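Local coordinates for putative vitamin-B12 independent methionine synthase family protein (Listeria monocytogenes, PDB 1YPX) that is a putative cobalamin-independent methionine synthase family member that probably binds zinc and transfers a methyl group from methyltetrahydropteroyltriglutamate to homocysteine, at residues A[8-13]-A[268-273]; A[56-61]-A[352-357]. All blocks are in the same frame, centred on the assembly; numbering follows the deposited sequence.

Interaction 1: A[8-13]-A[268-273]. With PO4 (phosphate ion), chain B.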
ATOM      1  N   TYR A   8      -2.985  10.758 -11.222  1.00 53.16           N
ATOM      2  CA  TYR A   8      -3.964  11.697 -10.687  1.00 50.01           C
ATOM      3  C   TYR A   8      -5.168  10.962 -10.117  1.00 48.18           C
ATOM      4  O   TYR A   8      -5.717  11.378  -9.101  1.00 49.10           O
ATOM      5  CB  TYR A   8      -4.405  12.670 -11.775  1.00 50.15           C
ATOM      6  CG  TYR A   8      -3.266  13.467 -12.361  1.00 49.84           C
ATOM      7  CD1 TYR A   8      -2.473  14.281 -11.563  1.00 50.56           C
ATOM      8  CD2 TYR A   8      -2.991  13.415 -13.718  1.00 50.78           C
ATOM      9  CE1 TYR A   8      -1.433  15.026 -12.111  1.00 52.13           C
ATOM     10  CE2 TYR A   8      -1.957  14.150 -14.275  1.00 50.80           C
ATOM     11  CZ  TYR A   8      -1.186  14.951 -13.470  1.00 50.75           C
ATOM     12  OH  TYR A   8      -0.179  15.687 -14.035  1.00 52.75           O
ATOM     13  N   ALA A   9      -5.588   9.892 -10.785  1.00 46.46           N
ATOM     14  CA  ALA A   9      -6.696   9.067 -10.306  1.00 46.92           C
ATOM     15  C   ALA A   9      -6.055   7.717 -10.023  1.00 47.23           C
ATOM     16  O   ALA A   9      -5.794   6.932 -10.936  1.00 51.31           O
ATOM     17  CB  ALA A   9      -7.775   8.925 -11.360  1.00 45.44           C
ATOM     18  N   ASP A  10      -5.776   7.467  -8.752  1.00 44.95           N
ATOM     19  CA  ASP A  10      -5.126   6.235  -8.340  1.00 41.43           C
ATOM     20  C   ASP A  10      -5.935   5.665  -7.174  1.00 41.54           C
ATOM     21  O   ASP A  10      -6.932   6.260  -6.765  1.00 39.15           O
ATOM     22  CB  ASP A  10      -3.701   6.562  -7.904  1.00 39.83           C
ATOM     23  CG  ASP A  10      -2.722   5.446  -8.196  1.00 40.49           C
ATOM     24  OD1 ASP A  10      -3.083   4.267  -7.965  1.00 42.04           O
ATOM     25  OD2 ASP A  10      -1.593   5.753  -8.641  1.00 35.13           O
ATOM     26  N   HIS A  11      -5.522   4.514  -6.646  1.00 41.04           N
ATOM     27  CA  HIS A  11      -6.227   3.912  -5.519  1.00 40.78           C
ATOM     28  C   HIS A  11      -5.297   3.057  -4.674  1.00 41.45           C
ATOM     29  O   HIS A  11      -4.321   2.508  -5.183  1.00 44.17           O
ATOM     30  CB  HIS A  11      -7.430   3.096  -6.010  1.00 39.08           C
ATOM     31  CG  HIS A  11      -7.075   1.912  -6.855  1.00 37.62           C
ATOM     32  ND1 HIS A  11      -7.176   0.614  -6.397  1.00 34.91           N
ATOM     33  CD2 HIS A  11      -6.672   1.824  -8.144  1.00 37.64           C
ATOM     34  CE1 HIS A  11      -6.856  -0.219  -7.371  1.00 37.58           C
ATOM     35  NE2 HIS A  11      -6.546   0.490  -8.443  1.00 36.54           N
ATOM     36  N   VAL A  12      -5.596   2.958  -3.378  1.00 41.32           N
ATOM     37  CA  VAL A  12      -4.767   2.199  -2.442  1.00 37.84           C
ATOM     38  C   VAL A  12      -4.458   0.785  -2.924  1.00 36.97           C
ATOM     39  O   VAL A  12      -3.302   0.355  -2.879  1.00 34.31           O
ATOM     40  CB  VAL A  12      -5.424   2.153  -1.035  1.00 38.64           C
ATOM     41  CG1 VAL A  12      -4.648   1.211  -0.104  1.00 37.98           C
ATOM     42  CG2 VAL A  12      -5.443   3.551  -0.444  1.00 37.85           C
ATOM     43  N   GLY A  13      -5.484   0.064  -3.378  1.00 36.21           N
ATOM     44  CA  GLY A  13      -5.258  -1.285  -3.860  1.00 35.25           C
ATOM     45  C   GLY A  13      -6.264  -2.376  -3.532  1.00 35.71           C
ATOM     46  O   GLY A  13      -6.690  -3.099  -4.436  1.00 37.96           O
ATOM     47  N   GLY A 268       5.764   8.517  -3.600  1.00 47.08           N
ATOM     48  CA  GLY A 268       4.473   9.106  -3.351  1.00 43.01           C
ATOM     49  C   GLY A 268       3.935   8.565  -2.055  1.00 43.29           C
ATOM     50  O   GLY A 268       4.413   7.539  -1.571  1.00 44.35           O
ATOM     51  N   PHE A 269       2.934   9.245  -1.503  1.00 44.11           N
ATOM     52  CA  PHE A 269       2.298   8.857  -0.234  1.00 43.42           C
ATOM     53  C   PHE A 269       0.765   8.860  -0.336  1.00 42.43           C
ATOM     54  O   PHE A 269       0.175   9.847  -0.763  1.00 45.38           O
ATOM     55  CB  PHE A 269       2.691   9.844   0.874  1.00 44.47           C
ATOM     56  CG  PHE A 269       3.980   9.519   1.574  1.00 45.46           C
ATOM     57  CD1 PHE A 269       4.052   8.458   2.475  1.00 49.54           C
ATOM     58  CD2 PHE A 269       5.107  10.313   1.384  1.00 45.60           C
ATOM     59  CE1 PHE A 269       5.233   8.195   3.188  1.00 51.11           C
ATOM     60  CE2 PHE A 269       6.294  10.064   2.089  1.00 46.79           C
ATOM     61  CZ  PHE A 269       6.356   9.002   2.997  1.00 48.42           C
ATOM     62  N   PHE A 270       0.125   7.768   0.058  1.00 41.20           N
ATOM     63  CA  PHE A 270      -1.334   7.709   0.049  1.00 41.56           C
ATOM     64  C   PHE A 270      -1.828   8.027   1.459  1.00 44.22           C
ATOM     65  O   PHE A 270      -1.843   7.162   2.352  1.00 42.20           O
ATOM     66  CB  PHE A 270      -1.840   6.337  -0.390  1.00 37.55           C
ATOM     67  CG  PHE A 270      -1.761   6.117  -1.878  1.00 36.46           C
ATOM     68  CD1 PHE A 270      -0.526   5.919  -2.504  1.00 34.23           C
ATOM     69  CD2 PHE A 270      -2.925   6.091  -2.654  1.00 32.11           C
ATOM     70  CE1 PHE A 270      -0.453   5.691  -3.881  1.00 33.48           C
ATOM     71  CE2 PHE A 270      -2.873   5.863  -4.028  1.00 29.76           C
ATOM     72  CZ  PHE A 270      -1.635   5.659  -4.648  1.00 33.00           C
ATOM     73  N   LEU A 271      -2.209   9.295   1.634  1.00 47.18           N
ATOM     74  CA  LEU A 271      -2.697   9.869   2.890  1.00 48.44           C
ATOM     75  C   LEU A 271      -4.209   9.971   2.894  1.00 49.88           C
ATOM     76  O   LEU A 271      -4.781  10.543   1.970  1.00 48.92           O
ATOM     77  CB  LEU A 271      -2.135  11.278   3.052  1.00 47.38           C
ATOM     78  CG  LEU A 271      -0.622  11.394   2.983  1.00 47.16           C
ATOM     79  CD1 LEU A 271      -0.194  12.850   2.751  1.00 44.28           C
ATOM     80  CD2 LEU A 271      -0.069  10.862   4.288  1.00 46.60           C
ATOM     81  N   GLU A 272      -4.863   9.454   3.931  1.00 54.99           N
ATOM     82  CA  GLU A 272      -6.329   9.533   3.981  1.00 59.99           C
ATOM     83  C   GLU A 272      -6.887  10.638   4.894  1.00 61.89           C
ATOM     84  O   GLU A 272      -6.370  10.880   5.982  1.00 62.49           O
ATOM     85  CB  GLU A 272      -6.930   8.175   4.371  1.00 61.08           C
ATOM     86  CG  GLU A 272      -6.569   7.645   5.741  1.00 60.52           C
ATOM     87  CD  GLU A 272      -7.499   6.520   6.152  1.00 61.85           C
ATOM     88  OE1 GLU A 272      -8.720   6.768   6.219  1.00 63.86           O
ATOM     89  OE2 GLU A 272      -7.026   5.393   6.400  1.00 60.53           O
ATOM     90  N   TYR A 273      -7.949  11.302   4.440  1.00 64.33           N
ATOM     91  CA  TYR A 273      -8.558  12.392   5.200  1.00 67.50           C
ATOM     92  C   TYR A 273     -10.087  12.225   5.342  1.00 70.39           C
ATOM     93  O   TYR A 273     -10.723  11.515   4.556  1.00 70.06           O
ATOM     94  CB  TYR A 273      -8.254  13.730   4.507  1.00 65.93           C
ATOM     95  CG  TYR A 273      -6.775  14.044   4.288  1.00 67.04           C
ATOM     96  CD1 TYR A 273      -5.990  14.605   5.305  1.00 67.52           C
ATOM     97  CD2 TYR A 273      -6.173  13.815   3.048  1.00 66.64           C
ATOM     98  CE1 TYR A 273      -4.639  14.935   5.088  1.00 66.57           C
ATOM     99  CE2 TYR A 273      -4.834  14.134   2.819  1.00 65.00           C
ATOM    100  CZ  TYR A 273      -4.070  14.695   3.837  1.00 66.59           C
ATOM    101  OH  TYR A 273      -2.748  15.013   3.594  1.00 61.85           O
TER
HETATM  102  P   PO4 B 401      -1.577  16.733   6.262  1.00 35.98           P
HETATM  103  O1  PO4 B 401      -2.411  17.508   5.407  1.00 38.24           O
HETATM  104  O2  PO4 B 401      -2.284  16.261   7.442  1.00 39.89           O
HETATM  105  O3  PO4 B 401      -0.995  15.509   5.413  1.00 44.15           O
HETATM  106  O4  PO4 B 401      -0.272  17.366   6.684  1.00 35.82           O

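Interaction 2: A[56-61]-A[352-357]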
ATOM      1  N   VAL A  56     -13.428   1.337 -15.395  1.00 46.46           N
ATOM      2  CA  VAL A  56     -13.780   2.533 -14.636  1.00 41.63           C
ATOM      3  C   VAL A  56     -12.858   3.668 -15.052  1.00 40.73           C
ATOM      4  O   VAL A  56     -13.198   4.830 -14.881  1.00 44.18           O
ATOM      5  CB  VAL A  56     -13.705   2.332 -13.080  1.00 42.16           C
ATOM      6  CG1 VAL A  56     -14.767   1.341 -12.634  1.00 37.46           C
ATOM      7  CG2 VAL A  56     -12.310   1.882 -12.646  1.00 39.54           C
ATOM      8  N   GLY A  57     -11.695   3.331 -15.609  1.00 39.02           N
ATOM      9  CA  GLY A  57     -10.781   4.359 -16.072  1.00 37.37           C
ATOM     10  C   GLY A  57      -9.437   4.314 -15.398  1.00 39.29           C
ATOM     11  O   GLY A  57      -8.488   4.981 -15.824  1.00 39.97           O
ATOM     12  N   LEU A  58      -9.355   3.527 -14.335  1.00 40.69           N
ATOM     13  CA  LEU A  58      -8.122   3.387 -13.575  1.00 42.98           C
ATOM     14  C   LEU A  58      -6.944   2.997 -14.466  1.00 45.11           C
ATOM     15  O   LEU A  58      -7.102   2.281 -15.452  1.00 44.62           O
ATOM     16  CB  LEU A  58      -8.334   2.355 -12.469  1.00 42.14           C
ATOM     17  CG  LEU A  58      -8.829   2.868 -11.106  1.00 44.61           C
ATOM     18  CD1 LEU A  58      -9.629   4.171 -11.217  1.00 43.18           C
ATOM     19  CD2 LEU A  58      -9.658   1.769 -10.470  1.00 41.98           C
ATOM     20  N   LYS A  59      -5.767   3.511 -14.137  1.00 49.37           N
ATOM     21  CA  LYS A  59      -4.581   3.189 -14.916  1.00 53.33           C
ATOM     22  C   LYS A  59      -3.792   2.130 -14.146  1.00 53.70           C
ATOM     23  O   LYS A  59      -3.235   1.196 -14.735  1.00 55.67           O
ATOM     24  CB  LYS A  59      -3.721   4.439 -15.153  1.00 55.38           C
ATOM     25  CG  LYS A  59      -2.590   4.217 -16.155  1.00 59.54           C
ATOM     26  CD  LYS A  59      -1.835   5.500 -16.470  1.00 61.88           C
ATOM     27  CE  LYS A  59      -0.915   5.334 -17.693  1.00 63.09           C
ATOM     28  NZ  LYS A  59      -1.670   5.238 -18.989  1.00 58.94           N
ATOM     29  N   SER A  60      -3.763   2.270 -12.823  1.00 50.78           N
ATOM     30  CA  SER A  60      -3.071   1.302 -11.991  1.00 48.89           C
ATOM     31  C   SER A  60      -4.094   0.225 -11.644  1.00 46.04           C
ATOM     32  O   SER A  60      -5.230   0.539 -11.274  1.00 43.22           O
ATOM     33  CB  SER A  60      -2.534   1.959 -10.715  1.00 51.39           C
ATOM     34  OG  SER A  60      -3.579   2.197  -9.793  1.00 56.38           O
ATOM     35  N   ILE A  61      -3.691  -1.038 -11.785  1.00 42.17           N
ATOM     36  CA  ILE A  61      -4.563  -2.180 -11.511  1.00 41.22           C
ATOM     37  C   ILE A  61      -3.930  -3.138 -10.482  1.00 40.94           C
ATOM     38  O   ILE A  61      -2.728  -3.420 -10.535  1.00 38.98           O
ATOM     39  CB  ILE A  61      -4.903  -2.956 -12.858  1.00 40.61           C
ATOM     40  CG1 ILE A  61      -5.948  -2.194 -13.698  1.00 42.04           C
ATOM     41  CG2 ILE A  61      -5.515  -4.299 -12.559  1.00 36.79           C
ATOM     42  CD1 ILE A  61      -5.486  -0.874 -14.346  1.00 37.83           C
ATOM     43  N   ASP A 352     -18.374   2.789  -8.674  1.00 63.74           N
ATOM     44  CA  ASP A 352     -18.946   4.097  -8.959  1.00 63.00           C
ATOM     45  C   ASP A 352     -18.076   5.180  -8.331  1.00 60.97           C
ATOM     46  O   ASP A 352     -17.791   6.211  -8.953  1.00 60.90           O
ATOM     47  CB  ASP A 352     -20.383   4.179  -8.443  1.00 66.57           C
ATOM     48  CG  ASP A 352     -21.372   3.537  -9.396  1.00 69.99           C
ATOM     49  OD1 ASP A 352     -22.593   3.566  -9.106  1.00 71.98           O
ATOM     50  OD2 ASP A 352     -20.915   3.007 -10.443  1.00 69.73           O
ATOM     51  N   LYS A 353     -17.646   4.945  -7.099  1.00 56.70           N
ATOM     52  CA  LYS A 353     -16.785   5.908  -6.444  1.00 53.21           C
ATOM     53  C   LYS A 353     -15.436   5.980  -7.167  1.00 50.83           C
ATOM     54  O   LYS A 353     -14.738   6.989  -7.082  1.00 46.81           O
ATOM     55  CB  LYS A 353     -16.595   5.531  -4.977  1.00 55.03           C
ATOM     56  CG  LYS A 353     -17.845   5.717  -4.142  1.00 57.31           C
ATOM     57  CD  LYS A 353     -17.604   5.295  -2.706  1.00 60.49           C
ATOM     58  CE  LYS A 353     -18.505   6.062  -1.747  1.00 62.73           C
ATOM     59  NZ  LYS A 353     -18.216   7.534  -1.794  1.00 62.85           N
ATOM     60  N   LEU A 354     -15.070   4.913  -7.882  1.00 49.39           N
ATOM     61  CA  LEU A 354     -13.804   4.906  -8.621  1.00 47.78           C
ATOM     62  C   LEU A 354     -13.887   5.764  -9.875  1.00 47.49           C
ATOM     63  O   LEU A 354     -12.971   6.524 -10.178  1.00 45.13           O
ATOM     64  CB  LEU A 354     -13.392   3.482  -9.003  1.00 45.87           C
ATOM     65  CG  LEU A 354     -12.761   2.628  -7.896  1.00 44.23           C
ATOM     66  CD1 LEU A 354     -12.376   1.267  -8.457  1.00 42.99           C
ATOM     67  CD2 LEU A 354     -11.544   3.338  -7.333  1.00 40.04           C
ATOM     68  N   ARG A 355     -14.998   5.638 -10.596  1.00 49.79           N
ATOM     69  CA  ARG A 355     -15.217   6.412 -11.803  1.00 49.89           C
ATOM     70  C   ARG A 355     -15.304   7.864 -11.333  1.00 49.97           C
ATOM     71  O   ARG A 355     -14.981   8.801 -12.067  1.00 51.55           O
ATOM     72  CB  ARG A 355     -16.528   5.986 -12.466  1.00 52.66           C
ATOM     73  CG  ARG A 355     -16.884   4.514 -12.249  1.00 57.56           C
ATOM     74  CD  ARG A 355     -18.102   4.083 -13.067  1.00 60.31           C
ATOM     75  NE  ARG A 355     -17.739   3.691 -14.426  1.00 64.03           N
ATOM     76  CZ  ARG A 355     -17.780   2.440 -14.877  1.00 66.15           C
ATOM     77  NH1 ARG A 355     -17.429   2.163 -16.136  1.00 65.03           N
ATOM     78  NH2 ARG A 355     -18.187   1.467 -14.067  1.00 66.88           N
ATOM     79  N   TYR A 356     -15.740   8.043 -10.090  1.00 48.49           N
ATOM     80  CA  TYR A 356     -15.854   9.377  -9.507  1.00 48.11           C
ATOM     81  C   TYR A 356     -14.439   9.960  -9.343  1.00 46.17           C
ATOM     82  O   TYR A 356     -14.203  11.145  -9.603  1.00 44.92           O
ATOM     83  CB  TYR A 356     -16.567   9.285  -8.156  1.00 50.62           C
ATOM     84  CG  TYR A 356     -16.942  10.616  -7.536  1.00 53.84           C
ATOM     85  CD1 TYR A 356     -16.739  10.839  -6.177  1.00 54.48           C
ATOM     86  CD2 TYR A 356     -17.548  11.626  -8.288  1.00 53.24           C
ATOM     87  CE1 TYR A 356     -17.128  12.021  -5.572  1.00 55.57           C
ATOM     88  CE2 TYR A 356     -17.944  12.822  -7.687  1.00 55.55           C
ATOM     89  CZ  TYR A 356     -17.732  13.008  -6.325  1.00 55.58           C
ATOM     90  OH  TYR A 356     -18.143  14.164  -5.700  1.00 56.38           O
ATOM     91  N   VAL A 357     -13.505   9.115  -8.909  1.00 45.53           N
ATOM     92  CA  VAL A 357     -12.112   9.520  -8.755  1.00 45.31           C
ATOM     93  C   VAL A 357     -11.546   9.853 -10.143  1.00 45.35           C
ATOM     94  O   VAL A 357     -10.848  10.848 -10.319  1.00 43.34           O
ATOM     95  CB  VAL A 357     -11.265   8.384  -8.136  1.00 46.46           C
ATOM     96  CG1 VAL A 357      -9.789   8.747  -8.206  1.00 46.38           C
ATOM     97  CG2 VAL A 357     -11.691   8.129  -6.682  1.00 44.69           C
TER

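Interaction 1: A[8-13]-A[268-273]
The nearest CA atoms across the contact are those of Val12 and Phe270, 7.0 Å apart, too far for main-chain pairing, so side chains must bridge the gap between the loop 8-13 and strand 268-272. Most of the bridging is done by Phe270, whose ring does the touching and which accounts for 84 of the 146 Å² buried between the segments. Its CG lies beside the backbone N and anti to the carbonyl carbon (chi1 -77°), a setting that points the ring at the loop. The far end of the ring meets Asp10: CZ lies 3.7 Å from Asp10 CG, which sits at the ring edge close to the ring plane, and the carboxylate stands almost perpendicular to that plane (87°). Further round the ring, Phe270 CE2 comes within 3.8 Å of the carbonyl carbon of His11, while CD2 packs 4.2 Å from Val12 CG2.

Both carboxylate oxygens of Asp10 have hydrogen-bond partners, so its rotation is probably restrained. OD1 accepts the backbone N-H of His11 through its anti lone pair (His11 N to Asp10 OD1 2.8 Å, 146° at the hydrogen) and pairs with Ser60 OG; OD2 is bonded to Phe7 N and to Tyr183 OH. Tyr183 and Gln185 of strand 183-188 also touch the Phe270 ring, placing it within the TIM barrel. At the other end of 268-273, away from the loop, Tyr273 OH donates a 2.6 Å hydrogen bond to O3 of a phosphate ion, probably from the crystallisation liquor and also held by Lys285.

The contact is thus mainly van der Waals, an aromatic edge against a buried carboxylate held by its own loop and other strands, and the in-plane approach is consistent with a weak electrostatic attraction between ring rim and carboxylate.

Interaction 2: A[56-61]-A[352-357]
Val56, Leu58 and Leu354 form the buried side of this contact, with Val56 the most covered (86 Å²). Val56 CG2 rests 4.1 Å from Leu354 CB. Next to it Leu58 CD2 lies 4.0 Å from Leu354 CD2 and also touches CD1, thus meeting both methyls of a side chain that it crosses at about a right angle. Val358 and Trp351, on the same helix as Leu354, meet Leu58 and Val56 respectively.

Segment 56-61 runs from the end of helix 35-56 through a short connection into strand 60-61 of the TIM barrel. Gly57, with a positive phi of 120°, ends the helix in a Schellman motif, and the valine and leucine flanking it both touch helix 347-364, Leu58 through the end of its side chain, so the contact joins two helices of the barrel's outer layer where one of them gives way to strand.

On the solvent side an exposed arginine replaces the buried aliphatic groups. Arg355 runs past Val56 at about a right angle, its CG 3.8 Å from Val56 CG1, and a bend at chi3 (85°) folds the guanidinium back over the valine: CG1 lies under one face, offset toward the rim, with Arg355 NH2 3.7 Å away. The arginine also touches a crystal neighbour, so its pose may owe something to the lattice.

How the interactions relate
Interactions 1 and 2 have centres 12 Å apart and meet at Ser60. Its OG is 2.8 Å from Asp10 OD1 and its O is 3.1 Å from His11 NE2, both probable hydrogen bonds, which tie the loop 8-13 to strand 60-61. Apolar contacts continue the join: His11 CD2 lies 3.8 Å from Leu58 CD2, and Ala9 CB lies 3.7 Å from Val357 CG1. Interaction 1 faces the barrel interior, whereas interaction 2 lies farther out: the centre of interaction 1 is about 9 Å and that of interaction 2 about 17 Å from the centre of the chain. On the inner side, Val12 touches His237, part of a possible empty metal site, and Phe270 O accepts a hydrogen bond from His237 ND1.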